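PDB 2PW6: 4,5-DOPA dioxygenase extradiol from Escherichia coli, which opens the aromatic ring of DOPA between carbons 4 and 5 in vitro, yielding an unstable seco-DOPA that rearranges nonenzymatically to betalamic acid. Local coordinates for residues 99-104 / 157-162. Residues are numbered along the deposited sequence; the frame is centred on the assembly and turned at random.
Sequences QRLVEL and RKLAAL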
ATOM      1  N   GLN A  99      23.987  11.689  -3.576  1.00 39.32           N
ATOM      2  CA  GLN A  99      25.296  11.507  -4.203  1.00 38.86           C
ATOM      3  C   GLN A  99      26.276  11.020  -3.170  1.00 37.34           C
ATOM      4  O   GLN A  99      27.096  10.115  -3.437  1.00 36.96           O
ATOM      5  CB  GLN A  99      25.757  12.858  -4.804  1.00 39.89           C
ATOM      6  CG  GLN A  99      27.256  13.017  -5.103  1.00 41.15           C
ATOM      7  CD  GLN A  99      27.609  14.482  -5.524  1.00 41.96           C
ATOM      8  OE1 GLN A  99      26.749  15.223  -6.032  1.00 47.19           O
ATOM      9  NE2 GLN A  99      28.840  14.891  -5.271  1.00 41.04           N
ATOM     10  N   ARG A 100      26.198  11.622  -1.988  1.00 36.02           N
ATOM     11  CA  ARG A 100      27.013  11.194  -0.866  1.00 36.68           C
ATOM     12  C   ARG A 100      26.728   9.719  -0.444  1.00 36.95           C
ATOM     13  O   ARG A 100      27.636   8.992  -0.056  1.00 36.83           O
ATOM     14  CB  ARG A 100      26.872  12.185   0.295  1.00 36.60           C
ATOM     15  CG  ARG A 100      27.545  11.766   1.605  1.00 38.43           C
ATOM     16  CD  ARG A 100      29.082  11.713   1.580  1.00 41.32           C
ATOM     17  NE  ARG A 100      29.602  11.208   2.869  1.00 41.66           N
ATOM     18  CZ  ARG A 100      30.439  10.183   3.025  1.00 41.61           C
ATOM     19  NH1 ARG A 100      30.921   9.513   1.974  1.00 40.86           N
ATOM     20  NH2 ARG A 100      30.827   9.839   4.252  1.00 42.30           N
ATOM     21  N   LEU A 101      25.476   9.287  -0.582  1.00 37.90           N
ATOM     22  CA  LEU A 101      25.071   7.890  -0.349  1.00 38.93           C
ATOM     23  C   LEU A 101      25.679   6.988  -1.410  1.00 39.75           C
ATOM     24  O   LEU A 101      26.265   5.950  -1.081  1.00 39.10           O
ATOM     25  CB  LEU A 101      23.541   7.768  -0.346  1.00 38.45           C
ATOM     26  CG  LEU A 101      22.814   6.697   0.471  1.00 40.05           C
ATOM     27  CD1 LEU A 101      23.657   6.115   1.597  1.00 39.43           C
ATOM     28  CD2 LEU A 101      21.611   7.355   1.056  1.00 41.54           C
ATOM     29  N   VAL A 102      25.581   7.409  -2.680  1.00 40.54           N
ATOM     30  CA  VAL A 102      26.122   6.613  -3.783  1.00 41.67           C
ATOM     31  C   VAL A 102      27.616   6.433  -3.641  1.00 42.83           C
ATOM     32  O   VAL A 102      28.102   5.313  -3.802  1.00 44.06           O
ATOM     33  CB  VAL A 102      25.697   7.149  -5.172  1.00 41.74           C
ATOM     34  CG1 VAL A 102      26.279   6.327  -6.320  1.00 41.15           C
ATOM     35  CG2 VAL A 102      24.169   7.131  -5.279  1.00 43.01           C
ATOM     36  N   GLU A 103      28.332   7.512  -3.292  1.00 43.65           N
ATOM     37  CA  GLU A 103      29.798   7.501  -3.122  1.00 44.04           C
ATOM     38  C   GLU A 103      30.257   6.649  -1.941  1.00 43.74           C
ATOM     39  O   GLU A 103      31.192   5.838  -2.060  1.00 43.68           O
ATOM     40  CB  GLU A 103      30.327   8.948  -2.943  1.00 44.28           C
ATOM     41  CG  GLU A 103      30.130   9.850  -4.197  1.00 45.81           C
ATOM     42  CD  GLU A 103      30.317  11.373  -3.943  1.00 45.69           C
ATOM     43  OE1 GLU A 103      30.279  12.139  -4.961  1.00 48.34           O
ATOM     44  OE2 GLU A 103      30.506  11.797  -2.766  1.00 45.15           O
ATOM     45  N   LEU A 104      29.627   6.871  -0.789  1.00 43.37           N
ATOM     46  CA  LEU A 104      29.863   6.060   0.405  1.00 43.87           C
ATOM     47  C   LEU A 104      29.703   4.533   0.148  1.00 43.23           C
ATOM     48  O   LEU A 104      30.545   3.743   0.567  1.00 43.54           O
ATOM     49  CB  LEU A 104      28.950   6.532   1.545  1.00 43.97           C
ATOM     50  CG  LEU A 104      28.921   5.670   2.801  1.00 45.58           C
ATOM     51  CD1 LEU A 104      30.209   5.873   3.601  1.00 45.16           C
ATOM     52  CD2 LEU A 104      27.688   6.004   3.649  1.00 45.38           C
ATOM     53  N   ARG A 157      26.680  -0.661   8.895  1.00 45.22           N
ATOM     54  CA  ARG A 157      28.058  -0.374   9.255  1.00 45.88           C
ATOM     55  C   ARG A 157      28.624   0.760   8.370  1.00 45.78           C
ATOM     56  O   ARG A 157      29.323   1.649   8.853  1.00 46.00           O
ATOM     57  CB  ARG A 157      28.916  -1.646   9.111  1.00 46.75           C
ATOM     58  CG  ARG A 157      28.848  -2.614  10.259  1.00 46.79           C
ATOM     59  CD  ARG A 157      29.757  -2.122  11.358  1.00 50.57           C
ATOM     60  NE  ARG A 157      29.347  -2.564  12.694  1.00 51.30           N
ATOM     61  CZ  ARG A 157      29.756  -3.693  13.269  1.00 53.62           C
ATOM     62  NH1 ARG A 157      30.558  -4.542  12.624  1.00 53.99           N
ATOM     63  NH2 ARG A 157      29.354  -3.986  14.499  1.00 55.97           N
ATOM     64  N   LYS A 158      28.322   0.721   7.076  1.00 45.58           N
ATOM     65  CA  LYS A 158      28.714   1.804   6.155  1.00 45.10           C
ATOM     66  C   LYS A 158      27.911   3.079   6.387  1.00 44.98           C
ATOM     67  O   LYS A 158      28.465   4.175   6.314  1.00 46.00           O
ATOM     68  CB  LYS A 158      28.554   1.376   4.705  1.00 45.09           C
ATOM     69  CG  LYS A 158      29.380   0.190   4.307  1.00 45.80           C
ATOM     70  CD  LYS A 158      28.880  -0.324   2.977  1.00 48.56           C
ATOM     71  CE  LYS A 158      29.953  -1.122   2.284  1.00 52.79           C
ATOM     72  NZ  LYS A 158      30.107  -2.460   2.888  1.00 55.85           N
ATOM     73  N   LEU A 159      26.617   2.955   6.676  1.00 43.73           N
ATOM     74  CA  LEU A 159      25.779   4.147   6.911  1.00 42.89           C
ATOM     75  C   LEU A 159      26.128   4.910   8.167  1.00 42.84           C
ATOM     76  O   LEU A 159      25.696   6.055   8.331  1.00 42.56           O
ATOM     77  CB  LEU A 159      24.302   3.769   6.963  1.00 42.50           C
ATOM     78  CG  LEU A 159      23.730   3.330   5.615  1.00 42.89           C
ATOM     79  CD1 LEU A 159      22.457   2.536   5.823  1.00 41.35           C
ATOM     80  CD2 LEU A 159      23.532   4.560   4.675  1.00 40.89           C
ATOM     81  N   ALA A 160      26.850   4.250   9.069  1.00 43.38           N
ATOM     82  CA  ALA A 160      27.234   4.815  10.363  1.00 44.37           C
ATOM     83  C   ALA A 160      27.974   6.164  10.229  1.00 44.47           C
ATOM     84  O   ALA A 160      27.646   7.127  10.927  1.00 44.20           O
ATOM     85  CB  ALA A 160      28.072   3.789  11.186  1.00 43.92           C
ATOM     86  N   ALA A 161      28.938   6.236   9.310  1.00 44.93           N
ATOM     87  CA  ALA A 161      29.641   7.498   9.062  1.00 45.80           C
ATOM     88  C   ALA A 161      28.690   8.698   8.870  1.00 45.43           C
ATOM     89  O   ALA A 161      28.980   9.798   9.316  1.00 46.35           O
ATOM     90  CB  ALA A 161      30.617   7.362   7.856  1.00 45.79           C
ATOM     91  N   LEU A 162      27.559   8.503   8.215  1.00 45.23           N
ATOM     92  CA  LEU A 162      26.659   9.636   7.968  1.00 45.53           C
ATOM     93  C   LEU A 162      26.043  10.236   9.229  1.00 46.58           C
ATOM     94  O   LEU A 162      25.469  11.340   9.185  1.00 46.65           O
ATOM     95  CB  LEU A 162      25.555   9.260   7.005  1.00 45.45           C
ATOM     96  CG  LEU A 162      25.915   8.815   5.594  1.00 44.27           C
ATOM     97  CD1 LEU A 162      24.673   8.206   4.980  1.00 39.00           C
ATOM     98  CD2 LEU A 162      26.439  10.006   4.769  1.00 40.39           C
TER
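The guanidinium of Arg100 is the one flat side-chain group at this contact, and Leu162 CD2 and Ala161 CB both approach it obliquely, Leu162 CD2 lying 3.9 Å from Arg100 NE. The side chains of Arg100 and Leu162 run past each other in opposite directions, with Arg100 CG 3.8 Å from Leu162 CD2; the Arg100 chain bends at chi2 (67°), and its NH2 forms a salt bridge with Glu165. Leu162 is shared by three residues of helix 95-105: its CD2 branch lies against the aliphatic part of Arg100, its CD1 branch is 4.1 Å from Leu101 CD1, and its CG is 3.9 Å from Leu104 CD2. Leu104, with CG anti to the backbone N (chi1 171°), extends across to the other backbone, where CD2 reaches Lys158 O at 3.3 Å. Leu101 CD1 meets Leu159 CD2 at 3.5 Å, a tight methyl pair. Cutting Leu162 back to alanine is likely to open a gap between Leu101, Leu104 and the Arg100 aliphatic chain. No hydrogen bond joins the segments. Away from the zinc site, this apolar contact packs helix 95-105 against residues 158-162 on the mixed sheet of an alpha/beta fold, Leu101 and Leu159 touching strand 138-144, Leu159 and Leu162 strand 167-173.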